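Local coordinates for pyridine nucleotide-disulfide oxidoreductase-like protein (Myceliophthora thermophila, PDB 5MQ6) that catalyses the enantioselective Baeyer-Villiger oxidation of ketones, polycyclic ones above all, to esters or lactones with the help of FAD, at residues A[138-141]-A[147-150]; A[89-94]-A[166-171]. All blocks are in the same frame, centred on the assembly; numbering follows the deposited sequence.

Contact 1: residues A[138-141]-A[147-150]; sequences SYMP and GYIP. With FAD (flavin-adenine dinucleotide), chain B.
Met140 runs its thioether end alongside the ring of Pro150 and brings its methyl to the side chain of Tyr148. Its SD lies 3.7 Å from Pro150 CG, the methionine chain and the proline ring passing each other in opposite directions. Extended as far as SD, the chain then bends at chi3 (69°), which turns Met140 CE to within 3.9 Å of Tyr148 CE2, oblique to that ring. No hydrogen bond joins the two segments; the overlap is small and apolar, and the Tyr148 hydroxyl is held instead by Glu159. One residue back, Tyr139 points in a different direction, into the flavin site. With CG anti to the backbone nitrogen (chi1 179°), its ring reaches the pyrimidine end of the isoalloxazine: Tyr139 CE1 is 3.4 Å from FAD C2, and FAD C4 lies over one face, displaced toward the rim. The hydroxyl meets the ribityl chain in the plane of the ring, where Tyr139 OH and FAD O3' share a hydrogen bond of 2.9 Å. Trp122 NE1 also bonds this OH, giving the phenol two partners that fix its position beside the cofactor. A phenylalanine here would probably keep the ring against the flavin but leave FAD O3' and the Trp122 indole N-H without this shared partner. The apolar contact therefore adjoins Tyr139, an FAD-binding residue, through its sequence neighbour Met140. Tyr139 closes helix 136-139, Met140 is the first residue to leave it, and 147-150 is the loop that follows helix 143-146; Leu160 and His163 of helix 157-170 pack on Met140, while Trp318 of helix 315-322 touches Pro150.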
loop_
_atom_site.group_PDB
_atom_site.type_symbol
_atom_site.label_atom_id
_atom_site.label_comp_id
_atom_site.label_asym_id
_atom_site.label_seq_id
_atom_site.Cartn_x
_atom_site.Cartn_y
_atom_site.Cartn_z
ATOM N N SER A 138 0.465 -16.396 4.081
ATOM C CA SER A 138 1.627 -15.639 3.634
ATOM C C SER A 138 1.609 -14.201 4.092
ATOM O O SER A 138 2.668 -13.612 4.301
ATOM C CB SER A 138 1.716 -15.765 2.097
ATOM O OG SER A 138 2.123 -17.152 1.801
ATOM N N TYR A 139 0.408 -13.657 4.292
ATOM C CA TYR A 139 0.198 -12.241 4.546
ATOM C C TYR A 139 0.107 -11.880 6.023
ATOM O O TYR A 139 0.765 -10.950 6.466
ATOM C CB TYR A 139 -1.037 -11.740 3.819
ATOM C CG TYR A 139 -1.268 -10.281 4.101
ATOM C CD1 TYR A 139 -0.464 -9.317 3.530
ATOM C CD2 TYR A 139 -2.320 -9.881 4.892
ATOM C CE1 TYR A 139 -0.676 -7.955 3.802
ATOM C CE2 TYR A 139 -2.553 -8.569 5.199
ATOM C CZ TYR A 139 -1.715 -7.590 4.674
ATOM O OH TYR A 139 -1.965 -6.273 4.980
ATOM N N MET A 140 -0.715 -12.601 6.792
ATOM C CA MET A 140 -0.904 -12.251 8.206
ATOM C C MET A 140 0.436 -12.388 8.962
ATOM O O MET A 140 1.094 -13.394 8.887
ATOM C CB MET A 140 -2.004 -13.064 8.820
ATOM C CG MET A 140 -3.311 -12.946 7.999
ATOM S SD MET A 140 -4.689 -13.882 8.700
ATOM C CE MET A 140 -5.055 -12.970 10.207
ATOM N N PRO A 141 0.889 -11.357 9.607
ATOM C CA PRO A 141 2.135 -11.453 10.336
ATOM C C PRO A 141 2.127 -12.313 11.556
ATOM O O PRO A 141 1.114 -12.434 12.238
ATOM C CB PRO A 141 2.404 -10.047 10.843
ATOM C CG PRO A 141 1.277 -9.205 10.418
ATOM C CD PRO A 141 0.345 -9.995 9.541
ATOM N N GLY A 147 0.575 -18.464 17.241
ATOM C CA GLY A 147 -0.226 -19.684 17.101
ATOM C C GLY A 147 -1.582 -19.608 16.364
ATOM O O GLY A 147 -2.310 -20.542 16.345
ATOM N N TYR A 148 -1.902 -18.521 15.705
ATOM C CA TYR A 148 -3.188 -18.342 15.082
ATOM C C TYR A 148 -3.252 -19.082 13.744
ATOM O O TYR A 148 -2.256 -19.136 12.996
ATOM C CB TYR A 148 -3.463 -16.875 14.847
ATOM C CG TYR A 148 -4.826 -16.653 14.253
ATOM C CD1 TYR A 148 -5.983 -16.993 14.976
ATOM C CD2 TYR A 148 -4.976 -16.153 12.972
ATOM C CE1 TYR A 148 -7.240 -16.814 14.449
ATOM C CE2 TYR A 148 -6.262 -15.978 12.419
ATOM C CZ TYR A 148 -7.375 -16.332 13.145
ATOM O OH TYR A 148 -8.610 -16.174 12.618
ATOM N N ILE A 149 -4.414 -19.682 13.472
ATOM C CA ILE A 149 -4.643 -20.452 12.237
ATOM C C ILE A 149 -5.723 -19.683 11.540
ATOM O O ILE A 149 -6.847 -19.688 12.008
ATOM C CB ILE A 149 -5.119 -21.921 12.506
ATOM C CG1 ILE A 149 -4.061 -22.670 13.244
ATOM C CG2 ILE A 149 -5.394 -22.697 11.217
ATOM C CD1 ILE A 149 -4.454 -24.026 13.782
ATOM N N PRO A 150 -5.404 -19.013 10.417
ATOM C CA PRO A 150 -6.422 -18.371 9.665
ATOM C C PRO A 150 -7.527 -19.334 9.169
ATOM O O PRO A 150 -7.227 -20.504 8.893
ATOM C CB PRO A 150 -5.654 -17.714 8.507
ATOM C CG PRO A 150 -4.287 -17.558 9.033
ATOM C CD PRO A 150 -4.111 -18.860 9.757
HETATM P PA FAD B . -0.963 1.031 7.224
HETATM O O1A FAD B . -1.388 1.990 6.161
HETATM O O2A FAD B . -1.694 -0.283 7.430
HETATM O O5B FAD B . -0.987 1.810 8.628
HETATM C C5B FAD B . -0.400 3.063 8.737
HETATM C C4B FAD B . -1.236 3.903 9.680
HETATM O O4B FAD B . -0.483 5.102 9.940
HETATM C C3B FAD B . -2.600 4.344 9.156
HETATM O O3B FAD B . -3.572 4.178 10.155
HETATM C C2B FAD B . -2.411 5.804 8.850
HETATM O O2B FAD B . -3.601 6.544 8.976
HETATM C C1B FAD B . -1.371 6.187 9.881
HETATM N N9A FAD B . -0.671 7.404 9.549
HETATM C C8A FAD B . -0.035 7.685 8.376
HETATM N N7A FAD B . 0.447 8.921 8.455
HETATM C C5A FAD B . 0.131 9.472 9.639
HETATM C C6A FAD B . 0.409 10.760 10.298
HETATM N N6A FAD B . 1.060 11.771 9.761
HETATM N N1A FAD B . -0.039 10.831 11.525
HETATM C C2A FAD B . -0.742 9.845 12.129
HETATM N N3A FAD B . -1.051 8.668 11.637
HETATM C C4A FAD B . -0.631 8.462 10.350
HETATM N N1 FAD B . -1.187 -5.428 0.769
HETATM C C2 FAD B . -0.837 -6.750 0.637
HETATM O O2 FAD B . 0.340 -7.085 0.633
HETATM N N3 FAD B . -1.779 -7.695 0.510
HETATM C C4 FAD B . -3.078 -7.354 0.506
HETATM O O4 FAD B . -3.890 -8.263 0.394
HETATM C C4X FAD B . -3.560 -5.969 0.640
HETATM N N5 FAD B . -4.877 -5.577 0.616
HETATM C C5X FAD B . -5.161 -4.258 0.749
HETATM C C6 FAD B . -6.565 -3.796 0.717
HETATM C C7 FAD B . -6.769 -2.343 0.866
HETATM C C7M FAD B . -8.163 -1.759 0.854
HETATM C C8 FAD B . -5.641 -1.377 1.014
HETATM C C8M FAD B . -5.839 0.129 1.176
HETATM C C9 FAD B . -4.342 -1.845 1.028
HETATM C C9A FAD B . -4.066 -3.236 0.902
HETATM N N10 FAD B . -2.722 -3.648 0.899
HETATM C C10 FAD B . -2.457 -5.017 0.794
HETATM C "C1'" FAD B . -1.597 -2.711 1.116
HETATM C "C2'" FAD B . -1.549 -2.454 2.680
HETATM O "O2'" FAD B . -1.546 -1.039 2.918
HETATM C "C3'" FAD B . -0.359 -3.153 3.423
HETATM O "O3'" FAD B . -0.448 -4.566 3.222
HETATM C "C4'" FAD B . -0.306 -3.022 4.964
HETATM O "O4'" FAD B . -1.624 -3.150 5.660
HETATM C "C5'" FAD B . 0.395 -1.705 5.355
HETATM O "O5'" FAD B . 0.780 -1.827 6.759
HETATM P P FAD B . 1.463 -0.476 7.339
HETATM O O1P FAD B . 1.340 -0.618 8.900
HETATM O O2P FAD B . 2.802 -0.326 6.603
HETATM O O3P FAD B . 0.552 0.767 6.761
#

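Contact 2: residues A[89-94]-A[166-171]; sequences GGLLYA and RIATQW. With FAD (flavin-adenine dinucleotide), chain B.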
loop_
_atom_site.group_PDB
_atom_site.type_symbol
_atom_site.label_atom_id
_atom_site.label_comp_id
_atom_site.label_asym_id
_atom_site.label_seq_id
_atom_site.Cartn_x
_atom_site.Cartn_y
_atom_site.Cartn_z
ATOM N N GLY A 89 2.616 -2.956 10.047
ATOM C CA GLY A 89 3.976 -2.469 10.067
ATOM C C GLY A 89 4.481 -1.957 11.389
ATOM O O GLY A 89 5.532 -2.347 11.844
ATOM N N GLY A 90 3.763 -1.028 11.990
ATOM C CA GLY A 90 4.146 -0.564 13.291
ATOM C C GLY A 90 4.105 -1.621 14.359
ATOM O O GLY A 90 4.945 -1.623 15.279
ATOM N N LEU A 91 3.105 -2.501 14.279
ATOM C CA LEU A 91 3.104 -3.645 15.188
ATOM C C LEU A 91 4.374 -4.504 15.065
ATOM O O LEU A 91 4.922 -4.910 16.082
ATOM C CB LEU A 91 1.873 -4.497 15.009
ATOM C CG LEU A 91 0.546 -3.888 15.472
ATOM C CD1 LEU A 91 -0.549 -4.730 14.858
ATOM C CD2 LEU A 91 0.511 -3.879 16.996
ATOM N N LEU A 92 4.783 -4.827 13.835
ATOM C CA LEU A 92 6.030 -5.536 13.635
ATOM C C LEU A 92 7.214 -4.823 14.231
ATOM O O LEU A 92 8.098 -5.455 14.850
ATOM C CB LEU A 92 6.264 -5.757 12.155
ATOM C CG LEU A 92 5.579 -7.004 11.679
ATOM C CD1 LEU A 92 5.551 -6.993 10.093
ATOM C CD2 LEU A 92 6.334 -8.256 12.246
ATOM N N TYR A 93 7.264 -3.532 14.105
ATOM C CA TYR A 93 8.394 -2.804 14.748
ATOM C C TYR A 93 8.325 -2.998 16.274
ATOM O O TYR A 93 9.350 -3.249 16.953
ATOM C CB TYR A 93 8.278 -1.280 14.539
ATOM C CG TYR A 93 8.892 -0.570 13.342
ATOM C CD1 TYR A 93 10.197 -0.798 12.898
ATOM C CD2 TYR A 93 8.183 0.463 12.757
ATOM C CE1 TYR A 93 10.736 -0.093 11.856
ATOM C CE2 TYR A 93 8.721 1.247 11.749
ATOM C CZ TYR A 93 10.011 0.992 11.315
ATOM O OH TYR A 93 10.450 1.826 10.342
ATOM N N ALA A 94 7.114 -2.867 16.820
ATOM C CA ALA A 94 6.946 -2.945 18.265
ATOM C C ALA A 94 7.300 -4.330 18.794
ATOM O O ALA A 94 8.100 -4.477 19.777
ATOM C CB ALA A 94 5.503 -2.629 18.663
ATOM N N ARG A 166 -4.990 -9.198 18.244
ATOM C CA ARG A 166 -4.315 -10.341 18.833
ATOM C C ARG A 166 -2.838 -10.018 19.094
ATOM O O ARG A 166 -2.231 -10.412 20.135
ATOM C CB ARG A 166 -4.459 -11.572 17.944
ATOM C CG ARG A 166 -3.617 -12.765 18.366
ATOM C CD ARG A 166 -3.922 -14.037 17.549
ATOM N NE ARG A 166 -5.339 -14.334 17.566
ATOM C CZ ARG A 166 -6.252 -14.051 16.634
ATOM N NH1 ARG A 166 -5.939 -13.511 15.450
ATOM N NH2 ARG A 166 -7.530 -14.316 16.926
ATOM N N ILE A 167 -2.214 -9.360 18.125
ATOM C CA ILE A 167 -0.784 -9.040 18.266
ATOM C C ILE A 167 -0.629 -8.023 19.395
ATOM O O ILE A 167 0.213 -8.198 20.267
ATOM C CB ILE A 167 -0.159 -8.518 16.962
ATOM C CG1 ILE A 167 -0.116 -9.680 15.954
ATOM C CG2 ILE A 167 1.286 -8.008 17.178
ATOM C CD1 ILE A 167 -0.024 -9.261 14.527
ATOM N N ALA A 168 -1.426 -6.967 19.368
ATOM C CA ALA A 168 -1.272 -5.943 20.398
ATOM C C ALA A 168 -1.475 -6.489 21.798
ATOM O O ALA A 168 -0.780 -6.070 22.767
ATOM C CB ALA A 168 -2.233 -4.816 20.129
ATOM N N THR A 169 -2.399 -7.455 21.914
ATOM C CA THR A 169 -2.673 -8.140 23.177
ATOM C C THR A 169 -1.506 -8.990 23.591
ATOM O O THR A 169 -1.049 -8.920 24.728
ATOM C CB THR A 169 -3.909 -9.027 23.021
ATOM O OG1 THR A 169 -5.059 -8.170 22.887
ATOM C CG2 THR A 169 -4.107 -9.994 24.221
ATOM N N GLN A 170 -1.010 -9.794 22.659
ATOM C CA GLN A 170 0.055 -10.694 22.970
ATOM C C GLN A 170 1.299 -9.930 23.453
ATOM O O GLN A 170 1.966 -10.367 24.393
ATOM C CB GLN A 170 0.351 -11.653 21.819
ATOM C CG GLN A 170 1.427 -12.637 22.163
ATOM C CD GLN A 170 1.474 -13.819 21.263
ATOM O OE1 GLN A 170 0.487 -14.193 20.621
ATOM N NE2 GLN A 170 2.642 -14.418 21.176
ATOM N N TRP A 171 1.610 -8.791 22.856
ATOM C CA TRP A 171 2.834 -8.087 23.264
ATOM C C TRP A 171 2.570 -6.912 24.135
ATOM O O TRP A 171 3.452 -6.079 24.310
ATOM C CB TRP A 171 3.715 -7.727 22.043
ATOM C CG TRP A 171 4.494 -8.901 21.544
ATOM C CD1 TRP A 171 5.733 -9.206 21.894
ATOM C CD2 TRP A 171 4.080 -9.920 20.601
ATOM N NE1 TRP A 171 6.155 -10.317 21.234
ATOM C CE2 TRP A 171 5.157 -10.793 20.450
ATOM C CE3 TRP A 171 2.920 -10.173 19.915
ATOM C CZ2 TRP A 171 5.139 -11.904 19.595
ATOM C CZ3 TRP A 171 2.875 -11.310 19.000
ATOM C CH2 TRP A 171 3.948 -12.159 18.894
HETATM P PA FAD B . -0.963 1.031 7.224
HETATM O O1A FAD B . -1.388 1.990 6.161
HETATM O O2A FAD B . -1.694 -0.283 7.430
HETATM O O5B FAD B . -0.987 1.810 8.628
HETATM C C5B FAD B . -0.400 3.063 8.737
HETATM C C4B FAD B . -1.236 3.903 9.680
HETATM O O4B FAD B . -0.483 5.102 9.940
HETATM C C3B FAD B . -2.600 4.344 9.156
HETATM O O3B FAD B . -3.572 4.178 10.155
HETATM C C2B FAD B . -2.411 5.804 8.850
HETATM O O2B FAD B . -3.601 6.544 8.976
HETATM C C1B FAD B . -1.371 6.187 9.881
HETATM N N9A FAD B . -0.671 7.404 9.549
HETATM C C8A FAD B . -0.035 7.685 8.376
HETATM N N7A FAD B . 0.447 8.921 8.455
HETATM C C5A FAD B . 0.131 9.472 9.639
HETATM C C6A FAD B . 0.409 10.760 10.298
HETATM N N6A FAD B . 1.060 11.771 9.761
HETATM N N1A FAD B . -0.039 10.831 11.525
HETATM C C2A FAD B . -0.742 9.845 12.129
HETATM N N3A FAD B . -1.051 8.668 11.637
HETATM C C4A FAD B . -0.631 8.462 10.350
HETATM N N1 FAD B . -1.187 -5.428 0.769
HETATM C C2 FAD B . -0.837 -6.750 0.637
HETATM O O2 FAD B . 0.340 -7.085 0.633
HETATM N N3 FAD B . -1.779 -7.695 0.510
HETATM C C4 FAD B . -3.078 -7.354 0.506
HETATM O O4 FAD B . -3.890 -8.263 0.394
HETATM C C4X FAD B . -3.560 -5.969 0.640
HETATM N N5 FAD B . -4.877 -5.577 0.616
HETATM C C5X FAD B . -5.161 -4.258 0.749
HETATM C C6 FAD B . -6.565 -3.796 0.717
HETATM C C7 FAD B . -6.769 -2.343 0.866
HETATM C C7M FAD B . -8.163 -1.759 0.854
HETATM C C8 FAD B . -5.641 -1.377 1.014
HETATM C C8M FAD B . -5.839 0.129 1.176
HETATM C C9 FAD B . -4.342 -1.845 1.028
HETATM C C9A FAD B . -4.066 -3.236 0.902
HETATM N N10 FAD B . -2.722 -3.648 0.899
HETATM C C10 FAD B . -2.457 -5.017 0.794
HETATM C "C1'" FAD B . -1.597 -2.711 1.116
HETATM C "C2'" FAD B . -1.549 -2.454 2.680
HETATM O "O2'" FAD B . -1.546 -1.039 2.918
HETATM C "C3'" FAD B . -0.359 -3.153 3.423
HETATM O "O3'" FAD B . -0.448 -4.566 3.222
HETATM C "C4'" FAD B . -0.306 -3.022 4.964
HETATM O "O4'" FAD B . -1.624 -3.150 5.660
HETATM C "C5'" FAD B . 0.395 -1.705 5.355
HETATM O "O5'" FAD B . 0.780 -1.827 6.759
HETATM P P FAD B . 1.463 -0.476 7.339
HETATM O O1P FAD B . 1.340 -0.618 8.900
HETATM O O2P FAD B . 2.802 -0.326 6.603
HETATM O O3P FAD B . 0.552 0.767 6.761
#
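Leu91 meets Ile167 and Ala168 by apolar contact, with no hydrogen bond between 89-94 and 166-171, and it makes both of the close side-chain contacts from the 89-94 side. Leu91 CB lies 4.2 Å from Ile167 CG2, and Leu91 CD2 is 4.3 Å from Ala168 CB, so the leucine spans two successive residues of the facing helix. The gamma methyl of Ile167 stands anti to its own backbone nitrogen, which brings this branch rather than the CG1 arm to Leu91. At their nearest, the backbones are 7.2 Å apart, between Leu91 CA and Ala168 CA, a spacing that the small alanine side chain helps to permit. Val95 on helix 88-99 and Leu173 extend the apolar surroundings.

Polar interactions lie off this interface. Gly89 N donates to FAD O1P at 2.9 Å, with an N-H...O angle of 141°, in the first turn of helix 88-99. A beta carbon at Gly89 would come too close to that same phosphate oxygen, consistent with glycine at this position. Gly90 belongs to what is probably the GxGxxG motif of the Rossmann-type dinucleotide fold, as expected where the helix start approaches the pyrophosphate. Trp171, just past the end of helix 157-170, bonds through NE1 to Glu99 at the end of helix 88-99.

The chemistry therefore divides helix 88-99: its first-turn amide holds the cofactor phosphate, while at Leu91 methyl and methylene groups meet 166-171 without directed bonds.

The centres of the two contacts lie 13 Å apart. Along the chain the order is 89-94, 138-141, 147-150, 166-171, so contact 1 is nested within the loop that contact 2 closes, and all four segments belong to the region related to the pyridine nucleotide-disulphide oxidoreductases. Helix 157-170 links them physically: Arg166 makes a cation-pi interaction with Tyr148, with Arg166 CZ 3.4 Å from Tyr148 CD1, and Ile167 CD1 comes 4.1 Å from Pro141 O. Both also reach one FAD at different places, contact 1 at the flavin and ribityl chain and contact 2 at the pyrophosphate, so helix 157-170 packs against two elements, helix 88-99 and the 138-150 region, that each hold a different part of FAD.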